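Side-chain contacts in putative anti-sigma factor antagonist TM1081 (Thermotoga maritima, PDB 3F43), which probably acts as a STAS-domain anti-anti-sigma factor, counteracting an anti-sigma factor and so releasing a sigma factor from inhibition: residues Glu46-Gly51 and Lys78-Ser83; Phe68-Ile73 and Glu97-Leu102. One frame throughout, in Å; residues are numbered along the deposited sequence.

Contact 1: Glu46-Gly51 and Lys78-Ser83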
loop_
_atom_site.group_PDB
_atom_site.type_symbol
_atom_site.label_atom_id
_atom_site.label_comp_id
_atom_site.label_asym_id
_atom_site.label_seq_id
_atom_site.Cartn_x
_atom_site.Cartn_y
_atom_site.Cartn_z
ATOM N N GLU A 46 7.548 1.433 18.464
ATOM C CA GLU A 46 7.352 0.644 19.674
ATOM C C GLU A 46 7.807 -0.803 19.595
ATOM O O GLU A 46 8.229 -1.363 20.598
ATOM C CB GLU A 46 5.865 0.652 20.072
ATOM C CG GLU A 46 5.361 2.025 20.399
ATOM C CD GLU A 46 6.036 2.635 21.620
ATOM O OE1 GLU A 46 6.252 1.918 22.624
ATOM O OE2 GLU A 46 6.367 3.832 21.579
ATOM N N PHE A 47 7.697 -1.409 18.417
ATOM C CA PHE A 47 7.911 -2.827 18.290
ATOM C C PHE A 47 9.052 -3.131 17.304
ATOM O O PHE A 47 10.075 -3.665 17.704
ATOM C CB PHE A 47 6.600 -3.505 17.944
ATOM C CG PHE A 47 5.489 -3.152 18.907
ATOM C CD1 PHE A 47 5.625 -3.423 20.252
ATOM C CD2 PHE A 47 4.359 -2.497 18.458
ATOM C CE1 PHE A 47 4.644 -3.052 21.147
ATOM C CE2 PHE A 47 3.370 -2.101 19.355
ATOM C CZ PHE A 47 3.515 -2.399 20.677
ATOM N N LEU A 48 8.831 -2.858 16.019
ATOM C CA LEU A 48 9.751 -3.358 14.989
ATOM C C LEU A 48 11.158 -2.804 15.194
ATOM O O LEU A 48 12.136 -3.544 15.121
ATOM C CB LEU A 48 9.241 -3.040 13.584
ATOM C CG LEU A 48 7.947 -3.734 13.190
ATOM C CD1 LEU A 48 7.336 -3.243 11.873
ATOM C CD2 LEU A 48 8.101 -5.255 13.163
ATOM N N ASN A 49 11.277 -1.516 15.481
ATOM C CA ASN A 49 12.606 -0.936 15.690
ATOM C C ASN A 49 13.269 -1.301 17.015
ATOM O O ASN A 49 14.455 -1.054 17.198
ATOM C CB ASN A 49 12.573 0.581 15.478
ATOM C CG ASN A 49 12.195 0.980 14.042
ATOM O OD1 ASN A 49 12.237 0.174 13.098
ATOM N ND2 ASN A 49 11.826 2.241 13.874
ATOM N N LYS A 50 12.514 -1.938 17.907
ATOM C CA LYS A 50 13.015 -2.451 19.175
ATOM C C LYS A 50 13.213 -3.969 19.131
ATOM O O LYS A 50 13.504 -4.565 20.162
ATOM C CB LYS A 50 12.092 -2.076 20.324
ATOM C CG LYS A 50 11.871 -0.579 20.478
ATOM C CD LYS A 50 11.140 -0.231 21.743
ATOM C CE LYS A 50 11.169 1.267 22.016
ATOM N NZ LYS A 50 10.311 1.624 23.200
ATOM N N GLY A 51 13.073 -4.574 17.956
ATOM C CA GLY A 51 13.368 -5.997 17.778
ATOM C C GLY A 51 12.201 -6.968 17.961
ATOM O O GLY A 51 12.391 -8.188 17.873
ATOM N N LYS A 78 6.944 -6.197 4.914
ATOM C CA LYS A 78 8.287 -6.045 4.367
ATOM C C LYS A 78 9.336 -6.066 5.464
ATOM O O LYS A 78 10.340 -6.745 5.350
ATOM C CB LYS A 78 8.403 -4.739 3.565
ATOM C CG LYS A 78 7.738 -4.797 2.210
ATOM C CD LYS A 78 7.560 -3.381 1.571
ATOM C CE LYS A 78 8.850 -2.713 1.191
ATOM N NZ LYS A 78 8.561 -1.483 0.345
ATOM N N SER A 79 9.084 -5.340 6.552
ATOM C CA SER A 79 10.047 -5.290 7.642
ATOM C C SER A 79 10.223 -6.675 8.248
ATOM O O SER A 79 11.350 -7.145 8.484
ATOM C CB SER A 79 9.585 -4.309 8.719
ATOM O OG SER A 79 10.431 -4.354 9.836
ATOM N N ILE A 80 9.090 -7.320 8.544
ATOM C CA ILE A 80 9.140 -8.621 9.187
ATOM C C ILE A 80 9.775 -9.712 8.279
ATOM O O ILE A 80 10.581 -10.531 8.741
ATOM C CB ILE A 80 7.763 -9.042 9.768
ATOM C CG1 ILE A 80 7.425 -8.110 10.942
ATOM C CG2 ILE A 80 7.779 -10.484 10.212
ATOM C CD1 ILE A 80 6.034 -8.366 11.583
ATOM N N SER A 81 9.456 -9.683 6.988
ATOM C CA SER A 81 10.057 -10.616 6.038
ATOM C C SER A 81 11.567 -10.408 5.969
ATOM O O SER A 81 12.336 -11.370 5.901
ATOM C CB SER A 81 9.428 -10.449 4.660
ATOM O OG SER A 81 9.988 -11.380 3.740
ATOM N N SER A 82 11.985 -9.144 6.000
ATOM C CA SER A 82 13.413 -8.823 5.929
ATOM C C SER A 82 14.175 -9.363 7.153
ATOM O O SER A 82 15.261 -9.901 7.015
ATOM C CB SER A 82 13.613 -7.309 5.771
ATOM O OG SER A 82 14.989 -6.974 5.578
ATOM N N SER A 83 13.588 -9.232 8.343
ATOM C CA SER A 83 14.235 -9.625 9.600
ATOM C C SER A 83 13.989 -11.097 9.966
ATOM O O SER A 83 14.605 -11.626 10.896
ATOM C CB SER A 83 13.776 -8.704 10.737
ATOM O OG SER A 83 12.425 -8.937 11.055
#

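Contact 2: Phe68-Ile73 and Glu97-Leu102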
loop_
_atom_site.group_PDB
_atom_site.type_symbol
_atom_site.label_atom_id
_atom_site.label_comp_id
_atom_site.label_asym_id
_atom_site.label_seq_id
_atom_site.Cartn_x
_atom_site.Cartn_y
_atom_site.Cartn_z
ATOM N N PHE A 68 -4.375 3.124 2.030
ATOM C CA PHE A 68 -3.399 3.551 3.027
ATOM C C PHE A 68 -3.199 2.540 4.114
ATOM O O PHE A 68 -2.038 2.249 4.479
ATOM C CB PHE A 68 -3.773 4.938 3.619
ATOM C CG PHE A 68 -3.357 6.089 2.764
ATOM C CD1 PHE A 68 -3.899 6.273 1.504
ATOM C CD2 PHE A 68 -2.439 7.003 3.229
ATOM C CE1 PHE A 68 -3.490 7.322 0.712
ATOM C CE2 PHE A 68 -2.059 8.074 2.457
ATOM C CZ PHE A 68 -2.574 8.238 1.193
ATOM N N SER A 69 -4.261 1.916 4.597
ATOM C CA SER A 69 -4.060 0.876 5.626
ATOM C C SER A 69 -3.397 -0.359 4.987
ATOM O O SER A 69 -2.552 -1.032 5.609
ATOM C CB SER A 69 -5.318 0.559 6.445
ATOM O OG SER A 69 -6.550 0.708 5.751
ATOM N N LEU A 70 -3.684 -0.620 3.718
ATOM C CA LEU A 70 -2.973 -1.690 3.025
ATOM C C LEU A 70 -1.487 -1.372 2.912
ATOM O O LEU A 70 -0.634 -2.247 3.093
ATOM C CB LEU A 70 -3.498 -1.929 1.613
ATOM C CG LEU A 70 -4.637 -2.890 1.453
ATOM C CD1 LEU A 70 -5.124 -2.836 -0.022
ATOM C CD2 LEU A 70 -4.200 -4.316 1.879
ATOM N N GLY A 71 -1.140 -0.126 2.602
ATOM C CA GLY A 71 0.257 0.259 2.520
ATOM C C GLY A 71 0.991 0.040 3.840
ATOM O O GLY A 71 2.144 -0.418 3.859
ATOM N N VAL A 72 0.313 0.315 4.944
ATOM C CA VAL A 72 0.873 0.052 6.277
ATOM C C VAL A 72 1.105 -1.448 6.506
ATOM O O VAL A 72 2.189 -1.868 6.954
ATOM C CB VAL A 72 0.090 0.731 7.367
ATOM C CG1 VAL A 72 0.554 0.229 8.756
ATOM C CG2 VAL A 72 0.262 2.287 7.166
ATOM N N ILE A 73 0.110 -2.269 6.161
ATOM C CA ILE A 73 0.251 -3.711 6.253
ATOM C C ILE A 73 1.451 -4.207 5.437
ATOM O O ILE A 73 2.274 -5.007 5.914
ATOM C CB ILE A 73 -1.037 -4.410 5.840
ATOM C CG1 ILE A 73 -2.110 -4.103 6.893
ATOM C CG2 ILE A 73 -0.835 -5.913 5.657
ATOM C CD1 ILE A 73 -3.501 -4.587 6.493
ATOM N N GLU A 97 -11.583 -9.085 4.188
ATOM C CA GLU A 97 -11.084 -10.279 3.520
ATOM C C GLU A 97 -11.222 -10.197 1.987
ATOM O O GLU A 97 -10.400 -10.748 1.261
ATOM C CB GLU A 97 -11.786 -11.543 4.037
ATOM C CG GLU A 97 -11.399 -12.811 3.262
ATOM C CD GLU A 97 -9.868 -13.032 3.175
ATOM O OE1 GLU A 97 -9.195 -12.851 4.224
ATOM O OE2 GLU A 97 -9.340 -13.369 2.063
ATOM N N ARG A 98 -12.272 -9.525 1.501
ATOM C CA ARG A 98 -12.446 -9.344 0.053
ATOM C C ARG A 98 -11.305 -8.515 -0.528
ATOM O O ARG A 98 -10.760 -8.840 -1.586
ATOM C CB ARG A 98 -13.799 -8.691 -0.228
ATOM C CG ARG A 98 -14.179 -8.564 -1.688
ATOM C CD ARG A 98 -15.672 -8.250 -1.820
ATOM N NE ARG A 98 -16.506 -9.390 -1.391
ATOM C CZ ARG A 98 -17.276 -9.455 -0.291
ATOM N NH1 ARG A 98 -17.394 -8.438 0.569
ATOM N NH2 ARG A 98 -17.953 -10.570 -0.046
ATOM N N VAL A 99 -10.898 -7.466 0.199
ATOM C CA VAL A 99 -9.771 -6.644 -0.240
ATOM C C VAL A 99 -8.485 -7.479 -0.197
ATOM O O VAL A 99 -7.678 -7.403 -1.131
ATOM C CB VAL A 99 -9.652 -5.339 0.560
ATOM C CG1 VAL A 99 -8.266 -4.666 0.338
ATOM C CG2 VAL A 99 -10.832 -4.416 0.208
ATOM N N LEU A 100 -8.296 -8.264 0.876
ATOM C CA LEU A 100 -7.073 -9.085 1.044
ATOM C C LEU A 100 -6.950 -10.105 -0.085
ATOM O O LEU A 100 -5.867 -10.389 -0.555
ATOM C CB LEU A 100 -7.062 -9.782 2.414
ATOM C CG LEU A 100 -6.976 -8.896 3.657
ATOM C CD1 LEU A 100 -7.092 -9.755 4.954
ATOM C CD2 LEU A 100 -5.708 -8.025 3.687
ATOM N N SER A 101 -8.089 -10.648 -0.502
ATOM C CA SER A 101 -8.158 -11.597 -1.629
ATOM C C SER A 101 -7.876 -10.955 -2.988
ATOM O O SER A 101 -7.045 -11.433 -3.763
ATOM C CB SER A 101 -9.540 -12.248 -1.655
ATOM O OG SER A 101 -9.667 -13.187 -2.704
ATOM N N LEU A 102 -8.601 -9.880 -3.275
ATOM C CA LEU A 102 -8.483 -9.241 -4.564
ATOM C C LEU A 102 -7.103 -8.617 -4.787
ATOM O O LEU A 102 -6.671 -8.486 -5.951
ATOM C CB LEU A 102 -9.606 -8.226 -4.798
ATOM C CG LEU A 102 -10.997 -8.753 -5.091
ATOM C CD1 LEU A 102 -11.945 -7.560 -5.317
ATOM C CD2 LEU A 102 -10.988 -9.681 -6.300
#

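Contact 1: Glu46-Gly51 and Lys78-Ser83
Leu48 meets Ser79 and Ile80 because its CG lies beside the backbone N and anti to the carbonyl carbon (chi1 -65°), while the second torsion is extended, so that the isobutyl fork reaches across to the other helix with one prong for each partner. Ser79 turns the other way about its first bond, OG anti to the backbone N (chi1 174°), and presents its hydroxyl side to the leucine. One prong, Leu48 CD1, stops 3.9 Å from Ser79 OG and lies almost as near to Ser79 CB; Ser79 OG also lies 4.1 Å from Leu48 CB. The other prong meets an apolar partner: Leu48 CD2 rests 3.7 Å from Ile80 CG1, and the two side chains cross at about a right angle, with Ile80 CD1 slightly farther from the same methyl. No hydrogen bond joins the segments, so van der Waals packing alone carries the contact. An alanine in place of Leu48 would remove both prongs and is likely to open a gap between the helices, costing Ile80 CG1 and the Ser79 side chain this contact. Just beyond the leucine, Gly51, with its positive phi, serves as the C-prime residue of a Schellman motif, in which Gly51 N bonds to Leu48 O at 3.2 Å. The contact thus pairs the C-terminal ends of helices 36-48 and 67-83: Leu48 and Ile80 both rest on Ile55 of strand 54-58, while Phe44 of helix 36-48 packs against Ser79.

Contact 2: Phe68-Ile73 and Glu97-Leu102
Leu70 and Val99 form the close part of a helix-to-helix contact in the STAS, or SpoIIAA-like, fold, in which helices pack on a mixed beta sheet. Leu70 points from helix 67-83 at helix 94-102, and its two methyls find different partners. Leu70 CD1 presses on Val99 CG1 at 3.7 Å, with Leu70 CG next in line at 4.2 Å from the same methyl, and the two side chains meet at an oblique angle. Val99 offers this branch because CG1 stands anti to the backbone N (chi1 165°), whereas CG2 stands anti to the carbonyl carbon. All three touching side chains are buried and apolar, and no hydrogen bond crosses between the segments; close fit, not polarity, joins them.

Away from this pair the packing slackens. Ile73, one turn along from Leu70, also points at the opposite helix, yet its closest approach to residues 97-102 is Ile73 CD1 to Leu100 CD2, 5.0 Å; it packs instead on Phe87 of strand 86-90. On the far side of helix 94-102, Arg98 is exposed to solvent; it makes a long, weak ion pair with Glu94 and packs on Leu102 of the second subunit. Leu102, also exposed, meets its counterpart Leu102 of the second subunit, and Leu70 likewise touches Leu70 of that subunit, so the buried leucine serves both the helix pair and the dimer. Leu100 leans inward to the sheet, on Leu89 and Ile111, and reaches the neighbouring helix merely with the end of its side chain: Leu100 CD2 lies 4.4 Å from Leu70 CD2.

In the fold
Both contacts draw on helix 67-83, and together they illustrate how one helix of a STAS domain can be packed near each of its ends. Contact 2 uses its first turns, against helix 94-102; contact 1 uses its last turns, against the end of helix 36-48. The shared helix thus ties helices 36-48 and 94-102 together on the sheet. Their centres lie about 19 Å apart and their nearest atoms about 5 Å, so the contacts do not touch. Along the chain the segments alternate, in the order 46-51, 68-73, 78-83, 97-102, with parallel strands 54-58 and 86-90 between successive helices. Ser67, the phosphorylation site inferred by similarity, begins the shared helix; it is unmodified here.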